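Local coordinates for protein phosphodiesterase (Salpingoeca rosetta, PDB 7D7P) that is an all-helical member of the HD-type phosphodiesterase clan, with a zinc ion held in a four-residue metal site and a magnesium ion also present in the model, at residues F74-V79 / T118-L123; E133-A138 / R207-N212; S227-V232 / Q325-A330. All coordinates share one frame; numbering follows the deposited sequence.

In the fold
The three contacts follow one another along the chain in series, with none nested in or crossing another. Contact 1 closes a loop of 38 residues and ties the end of helix 63-76 to helix 109-126. The next helix, 133-145, opens contact 2, which spans 68 residues to reach helix 200-215. Contacts 1 and 2 touch directly, Leu123 and Val79 of the first packing on Leu136 of the second. Helix 222-234 then opens contact 3, whose loop of 92 residues ends on helix 305-330; this contact touches neither of the others, its centre about 22 Å from that of contact 2. Helix 245-260, which ends at the zinc ligand Asp260, packs against all three.

Contact 1. Residues F74-V79 / T118-L123; sequences FQELHV and TTYLLL
Leu77 belongs to a Schellman motif that ends helix 63-76, and its isobutyl group packs against Tyr120 of helix 109-126 in the all-helical phosphodiesterase fold. His78, with a positive phi of 70°, turns the chain out of the helix and at the same time occupies the N-cap position of helix 79-82. The turn is tied back by His78 N to Gln75 O at 3.0 Å and, weakly, by Val79 N to Phe74 O. Leucine suits the position before it, because its branched end reaches across to the ring: CD1 comes within 3.9 Å of Tyr120 CD1, meeting the ring at its edge and near its plane, with CG almost as close to that same ring atom. Tyr120 holds its ring with chi1 at 145°, well away from a staggered value. The CD1 edge of the ring lies against Leu77, while the hydroxyl at the far end meets a water. His117 meets the ring from its own helix, and Leu51 packs on it from a loop. Glu76 does not bond directly to the tyrosine; its carboxylate is held by Arg72 through OE1 and by Ser49 through OE2. The water bridges the remaining gap in the plane of the tyrosine ring, accepting from Tyr120 OH at 2.6 Å and donating to Glu76 OE2 at 2.6 Å.

Contact 2. Residues E133-A138 / R207-N212; sequences EVELLA and RAVIIN
The carboxylate of Glu135, whose CG rests on Val209, is gripped by two arginines: OE2 forms a salt bridge with Arg205 NH2 and OE1 another with Arg248 NE. Arg205 comes from helix 200-215 and Arg248 from helix 245-260, so one acidic group joins three helices of the HD-type phosphodiesterase fold. The aliphatic part of the glutamate does the packing. Its CG, placed beside the backbone N at chi1 -67°, lies 3.9 Å from Val209 CG2, and the extended chain beyond it crosses the valine at about a right angle. One turn further on, Ala138 supplies the small surface that lets the helical segments 133-138 and 207-212 draw together, their local axes 9.0 Å apart at closest approach and crossing at -39°. Its CB touches Val209 CG1 at 3.7 Å. Both branches of the valine are thus used, one on the glutamate and one on the alanine. Ile210 leans in from the next position: its CG1 meets Ala138 CB at 3.9 Å and passes 3.5 Å from Ala138 O. The zinc ligands His146 and Asp147 follow directly after the end of helix 133-145, although the side chain of Ile210 is still about 13 Å from the zinc ion. No hydrogen bond joins the two segments themselves; apolar packing brings them together, and the two arginines probably keep the buried carboxylate of Glu135 ionised.

Contact 3. Residues S227-V232 / Q325-A330; sequences SKMEEV and QQLSQA
Gln326 lays its amide against the stem of Glu230, with CD 3.4 Å from Glu230 CG and OE1 3.4 Å from Glu230 CA. A bend at chi2 of -56° folds the glutamine back so that the flat group, and not only its methylenes, meets the neighbouring helix. The amide and carboxylate planes stand 83° apart, the two chains cross at about a right angle, and Gln326 NE2 stays 3.9 Å from Glu230 OE2 without forming a hydrogen bond. The amide oxygen instead accepts from Asn233 ND2, one turn further along the glutamate's helix, and this bond probably sets which way round the amide lies. Glutamine fits here because it offers both a flat surface for packing and a polar end for Asn233. The contact joins helices 222-234 and 305-330 of the helical phosphodiesterase fold, whose local axes come within 9.6 Å and cross at 36°. Beside this partly exposed polar pair lies a buried apolar one. Met229 has an unbranched, flexible chain, bent at chi2 and chi3, which brings its CE methyl to 3.7 Å from Leu327 CA and 3.8 Å from Leu327 CD1. Leu327 points its CB away from the other helix, yet one branch still reaches the methionine obliquely. Helix 245-260 packs on the same pair, with Phe250 and Val254 against Met229 and Thr258 against Leu327.

Contact 1. Residues F74-V79 / T118-L123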
ATOM      1  N   PHE A  74     -31.272 -18.239 -10.524  1.00 12.88           N
ATOM      2  CA  PHE A  74     -31.827 -18.448 -11.858  1.00 19.77           C
ATOM      3  C   PHE A  74     -33.277 -17.980 -11.939  1.00 19.72           C
ATOM      4  O   PHE A  74     -33.688 -17.373 -12.934  1.00 14.33           O
ATOM      5  CB  PHE A  74     -31.731 -19.927 -12.241  1.00 16.86           C
ATOM      6  CG  PHE A  74     -30.387 -20.339 -12.769  1.00 20.17           C
ATOM      7  CD1 PHE A  74     -29.305 -20.481 -11.915  1.00 20.85           C
ATOM      8  CD2 PHE A  74     -30.210 -20.603 -14.117  1.00 23.44           C
ATOM      9  CE1 PHE A  74     -28.070 -20.870 -12.395  1.00 20.66           C
ATOM     10  CE2 PHE A  74     -28.979 -20.990 -14.606  1.00 17.31           C
ATOM     11  CZ  PHE A  74     -27.906 -21.124 -13.744  1.00 21.44           C
ATOM     12  N   GLN A  75     -34.069 -18.260 -10.901  1.00 18.62           N
ATOM     13  CA  GLN A  75     -35.486 -17.914 -10.937  1.00 24.34           C
ATOM     14  C   GLN A  75     -35.691 -16.404 -10.869  1.00 29.77           C
ATOM     15  O   GLN A  75     -36.436 -15.834 -11.673  1.00 23.63           O
ATOM     16  CB  GLN A  75     -36.226 -18.609  -9.794  1.00 19.89           C
ATOM     17  N   GLU A  76     -35.032 -15.738  -9.917  1.00 21.23           N
ATOM     18  CA  GLU A  76     -35.299 -14.319  -9.700  1.00 18.99           C
ATOM     19  C   GLU A  76     -34.732 -13.447 -10.816  1.00 26.80           C
ATOM     20  O   GLU A  76     -35.251 -12.352 -11.062  1.00 26.35           O
ATOM     21  CB  GLU A  76     -34.753 -13.888  -8.340  1.00 24.57           C
ATOM     22  CG  GLU A  76     -35.470 -14.564  -7.177  1.00 27.09           C
ATOM     23  CD  GLU A  76     -35.209 -13.893  -5.844  1.00 30.71           C
ATOM     24  OE1 GLU A  76     -35.637 -14.450  -4.811  1.00 35.15           O
ATOM     25  OE2 GLU A  76     -34.578 -12.815  -5.827  1.00 28.09           O
ATOM     26  N   LEU A  77     -33.685 -13.904 -11.502  1.00 24.28           N
ATOM     27  CA  LEU A  77     -33.159 -13.183 -12.657  1.00 20.04           C
ATOM     28  C   LEU A  77     -33.949 -13.451 -13.932  1.00 21.57           C
ATOM     29  O   LEU A  77     -33.592 -12.908 -14.983  1.00 22.93           O
ATOM     30  CB  LEU A  77     -31.686 -13.536 -12.879  1.00 21.79           C
ATOM     31  CG  LEU A  77     -30.723 -12.977 -11.832  1.00 26.86           C
ATOM     32  CD1 LEU A  77     -29.312 -13.496 -12.058  1.00 26.92           C
ATOM     33  CD2 LEU A  77     -30.753 -11.453 -11.851  1.00 20.00           C
ATOM     34  N   HIS A  78     -34.994 -14.277 -13.859  1.00 23.88           N
ATOM     35  CA  HIS A  78     -35.946 -14.555 -14.932  1.00 28.60           C
ATOM     36  C   HIS A  78     -35.354 -15.361 -16.082  1.00 28.34           C
ATOM     37  O   HIS A  78     -35.986 -15.464 -17.141  1.00 20.35           O
ATOM     38  CB  HIS A  78     -36.570 -13.267 -15.486  1.00 24.45           C
ATOM     39  CG  HIS A  78     -37.160 -12.379 -14.433  1.00 37.80           C
ATOM     40  ND1 HIS A  78     -38.259 -12.743 -13.685  1.00 42.05           N
ATOM     41  CD2 HIS A  78     -36.804 -11.144 -14.004  1.00 36.70           C
ATOM     42  CE1 HIS A  78     -38.553 -11.772 -12.838  1.00 42.49           C
ATOM     43  NE2 HIS A  78     -37.686 -10.791 -13.012  1.00 40.98           N
ATOM     44  N   VAL A  79     -34.174 -15.963 -15.907  1.00 21.35           N
ATOM     45  CA  VAL A  79     -33.571 -16.708 -17.009  1.00 22.34           C
ATOM     46  C   VAL A  79     -34.295 -18.029 -17.238  1.00 19.90           C
ATOM     47  O   VAL A  79     -34.291 -18.560 -18.356  1.00 17.05           O
ATOM     48  CB  VAL A  79     -32.066 -16.927 -16.762  1.00 26.48           C
ATOM     49  CG1 VAL A  79     -31.357 -15.592 -16.615  1.00 24.10           C
ATOM     50  CG2 VAL A  79     -31.841 -17.794 -15.535  1.00 23.94           C
ATOM     51  N   THR A 118     -22.028 -13.907  -5.882  1.00 16.25           N
ATOM     52  CA  THR A 118     -21.377 -12.606  -6.010  1.00 15.99           C
ATOM     53  C   THR A 118     -21.514 -12.059  -7.426  1.00 17.71           C
ATOM     54  O   THR A 118     -21.651 -10.844  -7.616  1.00 18.46           O
ATOM     55  CB  THR A 118     -19.905 -12.720  -5.610  1.00 20.05           C
ATOM     56  OG1 THR A 118     -19.811 -13.324  -4.312  1.00 17.68           O
ATOM     57  CG2 THR A 118     -19.240 -11.345  -5.578  1.00 14.84           C
ATOM     58  N   THR A 119     -21.475 -12.939  -8.431  1.00 16.57           N
ATOM     59  CA  THR A 119     -21.732 -12.507  -9.802  1.00 15.91           C
ATOM     60  C   THR A 119     -23.153 -11.983  -9.948  1.00 15.40           C
ATOM     61  O   THR A 119     -23.394 -10.993 -10.650  1.00 18.29           O
ATOM     62  CB  THR A 119     -21.487 -13.662 -10.776  1.00 19.05           C
ATOM     63  OG1 THR A 119     -20.126 -14.099 -10.674  1.00 15.05           O
ATOM     64  CG2 THR A 119     -21.768 -13.227 -12.212  1.00 21.17           C
ATOM     65  N   TYR A 120     -24.108 -12.631  -9.279  1.00 14.99           N
ATOM     66  CA  TYR A 120     -25.486 -12.155  -9.296  1.00 21.45           C
ATOM     67  C   TYR A 120     -25.601 -10.779  -8.648  1.00 22.17           C
ATOM     68  O   TYR A 120     -26.384  -9.936  -9.099  1.00 19.44           O
ATOM     69  CB  TYR A 120     -26.381 -13.182  -8.601  1.00 15.82           C
ATOM     70  CG  TYR A 120     -27.532 -12.620  -7.801  1.00 19.32           C
ATOM     71  CD1 TYR A 120     -28.725 -12.265  -8.418  1.00 19.63           C
ATOM     72  CD2 TYR A 120     -27.438 -12.479  -6.422  1.00 17.65           C
ATOM     73  CE1 TYR A 120     -29.784 -11.765  -7.686  1.00 18.33           C
ATOM     74  CE2 TYR A 120     -28.491 -11.980  -5.685  1.00 16.90           C
ATOM     75  CZ  TYR A 120     -29.661 -11.626  -6.319  1.00 21.95           C
ATOM     76  OH  TYR A 120     -30.713 -11.132  -5.579  1.00 24.19           O
ATOM     77  N   LEU A 121     -24.814 -10.527  -7.598  1.00 13.57           N
ATOM     78  CA  LEU A 121     -24.830  -9.210  -6.968  1.00 19.25           C
ATOM     79  C   LEU A 121     -24.204  -8.157  -7.875  1.00 20.81           C
ATOM     80  O   LEU A 121     -24.730  -7.044  -7.998  1.00 23.17           O
ATOM     81  CB  LEU A 121     -24.101  -9.254  -5.624  1.00 20.54           C
ATOM     82  CG  LEU A 121     -24.697 -10.106  -4.500  1.00 23.93           C
ATOM     83  CD1 LEU A 121     -23.722 -10.195  -3.333  1.00 20.52           C
ATOM     84  CD2 LEU A 121     -26.036  -9.551  -4.036  1.00 22.52           C
ATOM     85  N   LEU A 122     -23.087  -8.494  -8.526  1.00 17.45           N
ATOM     86  CA  LEU A 122     -22.377  -7.516  -9.345  1.00 20.65           C
ATOM     87  C   LEU A 122     -23.170  -7.151 -10.595  1.00 22.95           C
ATOM     88  O   LEU A 122     -23.247  -5.973 -10.963  1.00 24.17           O
ATOM     89  CB  LEU A 122     -20.997  -8.057  -9.722  1.00 16.41           C
ATOM     90  CG  LEU A 122     -19.971  -8.152  -8.590  1.00 18.73           C
ATOM     91  CD1 LEU A 122     -18.797  -9.026  -9.002  1.00 18.90           C
ATOM     92  CD2 LEU A 122     -19.489  -6.768  -8.187  1.00 19.54           C
ATOM     93  N   LEU A 123     -23.763  -8.145 -11.262  1.00 22.04           N
ATOM     94  CA  LEU A 123     -24.512  -7.867 -12.484  1.00 23.37           C
ATOM     95  C   LEU A 123     -25.777  -7.072 -12.186  1.00 21.69           C
ATOM     96  O   LEU A 123     -26.156  -6.186 -12.960  1.00 20.81           O
ATOM     97  CB  LEU A 123     -24.862  -9.170 -13.202  1.00 17.01           C
ATOM     98  CG  LEU A 123     -23.709 -10.018 -13.738  1.00 22.99           C
ATOM     99  CD1 LEU A 123     -24.257 -11.270 -14.403  1.00 17.05           C
ATOM    100  CD2 LEU A 123     -22.836  -9.224 -14.703  1.00 19.14           C
TER
HETATM  101  O   HOH W   1     -33.052 -10.861  -6.697  1.00 18.35           O

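Contact 2. Residues E133-A138 / R207-N212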
ATOM      1  N   GLU A 133     -29.786 -11.027 -22.491  1.00 21.06           N
ATOM      2  CA  GLU A 133     -30.382 -12.173 -21.813  1.00 18.92           C
ATOM      3  C   GLU A 133     -29.502 -13.410 -21.936  1.00 21.97           C
ATOM      4  O   GLU A 133     -29.329 -14.156 -20.966  1.00 18.43           O
ATOM      5  CB  GLU A 133     -31.773 -12.449 -22.382  1.00 29.49           C
ATOM      6  CG  GLU A 133     -32.663 -13.260 -21.464  1.00 31.33           C
ATOM      7  CD  GLU A 133     -33.072 -12.486 -20.231  1.00 40.51           C
ATOM      8  OE1 GLU A 133     -33.358 -11.275 -20.356  1.00 43.11           O
ATOM      9  OE2 GLU A 133     -33.106 -13.085 -19.135  1.00 37.95           O
ATOM     10  N   VAL A 134     -28.939 -13.645 -23.123  1.00 20.58           N
ATOM     11  CA  VAL A 134     -28.088 -14.815 -23.317  1.00 18.23           C
ATOM     12  C   VAL A 134     -26.802 -14.679 -22.510  1.00 21.97           C
ATOM     13  O   VAL A 134     -26.344 -15.642 -21.883  1.00 22.29           O
ATOM     14  CB  VAL A 134     -27.808 -15.029 -24.817  1.00 24.34           C
ATOM     15  CG1 VAL A 134     -26.682 -16.034 -25.017  1.00 19.50           C
ATOM     16  CG2 VAL A 134     -29.069 -15.494 -25.533  1.00 26.24           C
ATOM     17  N   GLU A 135     -26.209 -13.481 -22.495  1.00 18.89           N
ATOM     18  CA  GLU A 135     -24.989 -13.268 -21.721  1.00 16.05           C
ATOM     19  C   GLU A 135     -25.242 -13.405 -20.224  1.00 18.74           C
ATOM     20  O   GLU A 135     -24.351 -13.840 -19.486  1.00 21.95           O
ATOM     21  CB  GLU A 135     -24.395 -11.895 -22.040  1.00 19.53           C
ATOM     22  CG  GLU A 135     -23.870 -11.762 -23.466  1.00 14.04           C
ATOM     23  CD  GLU A 135     -23.670 -10.318 -23.889  1.00 22.35           C
ATOM     24  OE1 GLU A 135     -24.078  -9.407 -23.135  1.00 15.91           O
ATOM     25  OE2 GLU A 135     -23.110 -10.094 -24.984  1.00 22.05           O
ATOM     26  N   LEU A 136     -26.440 -13.049 -19.759  1.00 17.21           N
ATOM     27  CA  LEU A 136     -26.768 -13.225 -18.348  1.00 21.69           C
ATOM     28  C   LEU A 136     -26.798 -14.701 -17.976  1.00 20.39           C
ATOM     29  O   LEU A 136     -26.216 -15.110 -16.964  1.00 19.35           O
ATOM     30  CB  LEU A 136     -28.109 -12.563 -18.031  1.00 18.19           C
ATOM     31  CG  LEU A 136     -28.616 -12.708 -16.596  1.00 19.04           C
ATOM     32  CD1 LEU A 136     -27.651 -12.059 -15.613  1.00 14.79           C
ATOM     33  CD2 LEU A 136     -30.015 -12.117 -16.458  1.00 26.31           C
ATOM     34  N   LEU A 137     -27.476 -15.519 -18.788  1.00 16.15           N
ATOM     35  CA  LEU A 137     -27.473 -16.961 -18.563  1.00 20.00           C
ATOM     36  C   LEU A 137     -26.059 -17.522 -18.627  1.00 14.44           C
ATOM     37  O   LEU A 137     -25.699 -18.404 -17.839  1.00 15.69           O
ATOM     38  CB  LEU A 137     -28.373 -17.651 -19.589  1.00 17.92           C
ATOM     39  CG  LEU A 137     -28.381 -19.181 -19.603  1.00 17.72           C
ATOM     40  CD1 LEU A 137     -28.947 -19.733 -18.301  1.00 16.51           C
ATOM     41  CD2 LEU A 137     -29.167 -19.705 -20.800  1.00 15.99           C
ATOM     42  N   ALA A 138     -25.240 -17.016 -19.554  1.00 12.59           N
ATOM     43  CA  ALA A 138     -23.865 -17.491 -19.671  1.00 18.83           C
ATOM     44  C   ALA A 138     -23.037 -17.148 -18.438  1.00 12.61           C
ATOM     45  O   ALA A 138     -22.164 -17.928 -18.044  1.00 19.17           O
ATOM     46  CB  ALA A 138     -23.208 -16.904 -20.921  1.00 11.64           C
ATOM     47  N   ARG A 207     -21.413 -19.592 -25.605  1.00 16.47           N
ATOM     48  CA  ARG A 207     -20.165 -20.346 -25.524  1.00 16.14           C
ATOM     49  C   ARG A 207     -18.961 -19.412 -25.495  1.00 18.77           C
ATOM     50  O   ARG A 207     -18.021 -19.622 -24.720  1.00 15.36           O
ATOM     51  CB  ARG A 207     -20.069 -21.321 -26.700  1.00 18.23           C
ATOM     52  CG  ARG A 207     -18.762 -22.093 -26.785  1.00 17.16           C
ATOM     53  CD  ARG A 207     -18.938 -23.379 -27.589  1.00 20.09           C
ATOM     54  NE  ARG A 207     -17.666 -24.024 -27.911  1.00 21.25           N
ATOM     55  CZ  ARG A 207     -16.986 -24.802 -27.072  1.00 24.60           C
ATOM     56  NH1 ARG A 207     -17.450 -25.035 -25.852  1.00 16.05           N
ATOM     57  NH2 ARG A 207     -15.836 -25.346 -27.453  1.00 13.64           N
ATOM     58  N   ALA A 208     -18.978 -18.366 -26.327  1.00 13.61           N
ATOM     59  CA  ALA A 208     -17.870 -17.416 -26.345  1.00 23.29           C
ATOM     60  C   ALA A 208     -17.740 -16.686 -25.014  1.00 21.71           C
ATOM     61  O   ALA A 208     -16.624 -16.435 -24.544  1.00 18.12           O
ATOM     62  CB  ALA A 208     -18.055 -16.419 -27.488  1.00 13.47           C
ATOM     63  N   VAL A 209     -18.870 -16.340 -24.393  1.00 12.83           N
ATOM     64  CA  VAL A 209     -18.832 -15.627 -23.121  1.00 21.83           C
ATOM     65  C   VAL A 209     -18.283 -16.524 -22.017  1.00 17.00           C
ATOM     66  O   VAL A 209     -17.458 -16.094 -21.204  1.00 16.19           O
ATOM     67  CB  VAL A 209     -20.231 -15.086 -22.772  1.00 19.13           C
ATOM     68  CG1 VAL A 209     -20.288 -14.646 -21.319  1.00 19.79           C
ATOM     69  CG2 VAL A 209     -20.598 -13.928 -23.690  1.00 20.38           C
ATOM     70  N   ILE A 210     -18.726 -17.784 -21.974  1.00 13.86           N
ATOM     71  CA  ILE A 210     -18.273 -18.704 -20.933  1.00 18.48           C
ATOM     72  C   ILE A 210     -16.778 -18.971 -21.067  1.00 15.88           C
ATOM     73  O   ILE A 210     -16.038 -18.949 -20.077  1.00 18.71           O
ATOM     74  CB  ILE A 210     -19.086 -20.010 -20.981  1.00 12.92           C
ATOM     75  CG1 ILE A 210     -20.523 -19.764 -20.511  1.00 15.27           C
ATOM     76  CG2 ILE A 210     -18.416 -21.088 -20.136  1.00 11.86           C
ATOM     77  CD1 ILE A 210     -21.455 -20.934 -20.757  1.00 20.48           C
ATOM     78  N   ILE A 211     -16.313 -19.228 -22.293  1.00 16.02           N
ATOM     79  CA  ILE A 211     -14.898 -19.520 -22.510  1.00 14.89           C
ATOM     80  C   ILE A 211     -14.039 -18.331 -22.093  1.00 24.30           C
ATOM     81  O   ILE A 211     -13.086 -18.472 -21.315  1.00 18.63           O
ATOM     82  CB  ILE A 211     -14.644 -19.910 -23.977  1.00 17.64           C
ATOM     83  CG1 ILE A 211     -15.234 -21.291 -24.280  1.00 14.68           C
ATOM     84  CG2 ILE A 211     -13.146 -19.884 -24.286  1.00 11.40           C
ATOM     85  CD1 ILE A 211     -15.273 -21.628 -25.765  1.00 10.41           C
ATOM     86  N   ASN A 212     -14.372 -17.139 -22.596  1.00 13.92           N
ATOM     87  CA  ASN A 212     -13.547 -15.965 -22.327  1.00 18.45           C
ATOM     88  C   ASN A 212     -13.544 -15.612 -20.846  1.00 18.61           C
ATOM     89  O   ASN A 212     -12.506 -15.229 -20.297  1.00 15.96           O
ATOM     90  CB  ASN A 212     -14.031 -14.775 -23.157  1.00 16.71           C
ATOM     91  CG  ASN A 212     -13.144 -13.552 -22.994  1.00 24.05           C
ATOM     92  OD1 ASN A 212     -13.444 -12.651 -22.210  1.00 22.88           O
ATOM     93  ND2 ASN A 212     -12.043 -13.517 -23.736  1.00 23.24           N
TER

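Contact 3. Residues S227-V232 / Q325-A330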
ATOM      1  N   SER A 227      -4.457  -3.113 -16.672  1.00 30.09           N
ATOM      2  CA  SER A 227      -3.913  -2.063 -17.530  1.00 31.37           C
ATOM      3  C   SER A 227      -4.966  -1.526 -18.492  1.00 31.71           C
ATOM      4  O   SER A 227      -5.041  -0.314 -18.725  1.00 33.51           O
ATOM      5  CB  SER A 227      -2.708  -2.586 -18.315  1.00 31.27           C
ATOM      6  OG  SER A 227      -1.694  -3.084 -17.459  1.00 43.44           O
ATOM      7  N   LYS A 228      -5.781  -2.411 -19.069  1.00 25.69           N
ATOM      8  CA  LYS A 228      -6.808  -1.965 -20.007  1.00 23.94           C
ATOM      9  C   LYS A 228      -7.892  -1.167 -19.295  1.00 27.77           C
ATOM     10  O   LYS A 228      -8.426  -0.200 -19.852  1.00 27.99           O
ATOM     11  CB  LYS A 228      -7.407  -3.167 -20.739  1.00 28.69           C
ATOM     12  CG  LYS A 228      -6.394  -3.941 -21.572  1.00 36.45           C
ATOM     13  CD  LYS A 228      -7.014  -5.177 -22.202  1.00 39.60           C
ATOM     14  CE  LYS A 228      -5.978  -5.982 -22.974  1.00 41.97           C
ATOM     15  NZ  LYS A 228      -6.563  -7.218 -23.569  1.00 54.24           N
ATOM     16  N   MET A 229      -8.229  -1.553 -18.062  1.00 22.33           N
ATOM     17  CA  MET A 229      -9.178  -0.776 -17.274  1.00 26.19           C
ATOM     18  C   MET A 229      -8.629   0.612 -16.963  1.00 26.32           C
ATOM     19  O   MET A 229      -9.379   1.595 -16.946  1.00 23.88           O
ATOM     20  CB  MET A 229      -9.520  -1.522 -15.983  1.00 31.38           C
ATOM     21  CG  MET A 229     -10.369  -2.762 -16.195  1.00 30.93           C
ATOM     22  SD  MET A 229     -12.130  -2.448 -15.965  1.00 51.17           S
ATOM     23  CE  MET A 229     -12.191  -2.229 -14.191  1.00 24.22           C
ATOM     24  N   GLU A 230      -7.320   0.711 -16.714  1.00 24.42           N
ATOM     25  CA  GLU A 230      -6.711   2.012 -16.458  1.00 34.42           C
ATOM     26  C   GLU A 230      -6.772   2.905 -17.692  1.00 35.86           C
ATOM     27  O   GLU A 230      -7.050   4.104 -17.583  1.00 31.29           O
ATOM     28  CB  GLU A 230      -5.262   1.840 -16.000  1.00 36.22           C
ATOM     29  CG  GLU A 230      -5.116   1.308 -14.589  1.00 32.14           C
ATOM     30  CD  GLU A 230      -3.686   1.378 -14.090  1.00 51.64           C
ATOM     31  OE1 GLU A 230      -2.760   1.276 -14.921  1.00 49.76           O
ATOM     32  OE2 GLU A 230      -3.491   1.537 -12.865  1.00 46.49           O
ATOM     33  N   GLU A 231      -6.512   2.339 -18.874  1.00 33.52           N
ATOM     34  CA  GLU A 231      -6.577   3.132 -20.098  1.00 36.77           C
ATOM     35  C   GLU A 231      -8.010   3.548 -20.413  1.00 36.07           C
ATOM     36  O   GLU A 231      -8.245   4.658 -20.903  1.00 38.97           O
ATOM     37  CB  GLU A 231      -5.973   2.354 -21.268  1.00 38.02           C
ATOM     38  CG  GLU A 231      -5.730   3.206 -22.507  1.00 44.53           C
ATOM     39  CD  GLU A 231      -5.244   2.397 -23.693  1.00 69.92           C
ATOM     40  OE1 GLU A 231      -5.968   1.475 -24.124  1.00 74.88           O
ATOM     41  OE2 GLU A 231      -4.138   2.684 -24.198  1.00 87.86           O
ATOM     42  N   VAL A 232      -8.979   2.671 -20.138  1.00 35.04           N
ATOM     43  CA  VAL A 232     -10.380   3.024 -20.352  1.00 30.45           C
ATOM     44  C   VAL A 232     -10.797   4.144 -19.405  1.00 33.87           C
ATOM     45  O   VAL A 232     -11.522   5.068 -19.796  1.00 38.42           O
ATOM     46  CB  VAL A 232     -11.274   1.781 -20.193  1.00 32.89           C
ATOM     47  CG1 VAL A 232     -12.739   2.181 -20.093  1.00 30.54           C
ATOM     48  CG2 VAL A 232     -11.061   0.823 -21.358  1.00 34.99           C
ATOM     49  N   GLN A 325      -9.989  -0.060  -7.086  1.00 19.55           N
ATOM     50  CA  GLN A 325      -9.882   1.373  -7.337  1.00 26.20           C
ATOM     51  C   GLN A 325     -10.169   1.694  -8.799  1.00 22.18           C
ATOM     52  O   GLN A 325     -10.832   2.691  -9.105  1.00 21.19           O
ATOM     53  CB  GLN A 325      -8.496   1.878  -6.932  1.00 26.63           C
ATOM     54  CG  GLN A 325      -8.321   2.049  -5.432  1.00 23.42           C
ATOM     55  CD  GLN A 325      -6.906   2.439  -5.049  1.00 35.21           C
ATOM     56  OE1 GLN A 325      -5.939   1.989  -5.662  1.00 33.00           O
ATOM     57  NE2 GLN A 325      -6.779   3.277  -4.026  1.00 35.35           N
ATOM     58  N   GLN A 326      -9.686   0.855  -9.718  1.00 25.89           N
ATOM     59  CA  GLN A 326     -10.027   1.040 -11.124  1.00 26.97           C
ATOM     60  C   GLN A 326     -11.470   0.637 -11.398  1.00 24.14           C
ATOM     61  O   GLN A 326     -12.156   1.276 -12.205  1.00 21.67           O
ATOM     62  CB  GLN A 326      -9.068   0.244 -12.009  1.00 22.95           C
ATOM     63  CG  GLN A 326      -7.649   0.777 -11.997  1.00 25.47           C
ATOM     64  CD  GLN A 326      -7.583   2.236 -12.398  1.00 29.25           C
ATOM     65  OE1 GLN A 326      -8.143   2.637 -13.418  1.00 31.91           O
ATOM     66  NE2 GLN A 326      -6.904   3.040 -11.589  1.00 23.14           N
ATOM     67  N   LEU A 327     -11.948  -0.420 -10.736  1.00 21.35           N
ATOM     68  CA  LEU A 327     -13.326  -0.857 -10.946  1.00 21.52           C
ATOM     69  C   LEU A 327     -14.317   0.185 -10.440  1.00 23.62           C
ATOM     70  O   LEU A 327     -15.322   0.465 -11.105  1.00 20.00           O
ATOM     71  CB  LEU A 327     -13.560  -2.202 -10.261  1.00 19.97           C
ATOM     72  CG  LEU A 327     -14.919  -2.864 -10.504  1.00 20.11           C
ATOM     73  CD1 LEU A 327     -15.085  -3.232 -11.972  1.00 16.80           C
ATOM     74  CD2 LEU A 327     -15.088  -4.092  -9.617  1.00 22.65           C
ATOM     75  N   SER A 328     -14.050   0.773  -9.271  1.00 19.06           N
ATOM     76  CA  SER A 328     -14.939   1.798  -8.734  1.00 28.23           C
ATOM     77  C   SER A 328     -14.909   3.082  -9.552  1.00 23.79           C
ATOM     78  O   SER A 328     -15.873   3.851  -9.506  1.00 30.51           O
ATOM     79  CB  SER A 328     -14.576   2.109  -7.279  1.00 25.41           C
ATOM     80  OG  SER A 328     -14.770   0.974  -6.453  1.00 37.91           O
ATOM     81  N   GLN A 329     -13.829   3.338 -10.292  1.00 22.34           N
ATOM     82  CA  GLN A 329     -13.785   4.524 -11.137  1.00 26.06           C
ATOM     83  C   GLN A 329     -14.617   4.349 -12.400  1.00 34.46           C
ATOM     84  O   GLN A 329     -15.184   5.326 -12.905  1.00 24.82           O
ATOM     85  CB  GLN A 329     -12.337   4.864 -11.498  1.00 27.11           C
ATOM     86  CG  GLN A 329     -12.158   6.249 -12.104  1.00 41.87           C
ATOM     87  CD  GLN A 329     -12.301   7.363 -11.083  1.00 53.70           C
ATOM     88  OE1 GLN A 329     -12.172   7.140  -9.878  1.00 58.79           O
ATOM     89  NE2 GLN A 329     -12.571   8.572 -11.561  1.00 50.01           N
ATOM     90  N   ALA A 330     -14.705   3.121 -12.918  1.00 24.59           N
ATOM     91  CA  ALA A 330     -15.556   2.855 -14.071  1.00 23.23           C
ATOM     92  C   ALA A 330     -17.002   2.606 -13.664  1.00 27.77           C
ATOM     93  O   ALA A 330     -17.914   2.849 -14.461  1.00 25.12           O
ATOM     94  CB  ALA A 330     -15.018   1.660 -14.861  1.00 20.77           C
TER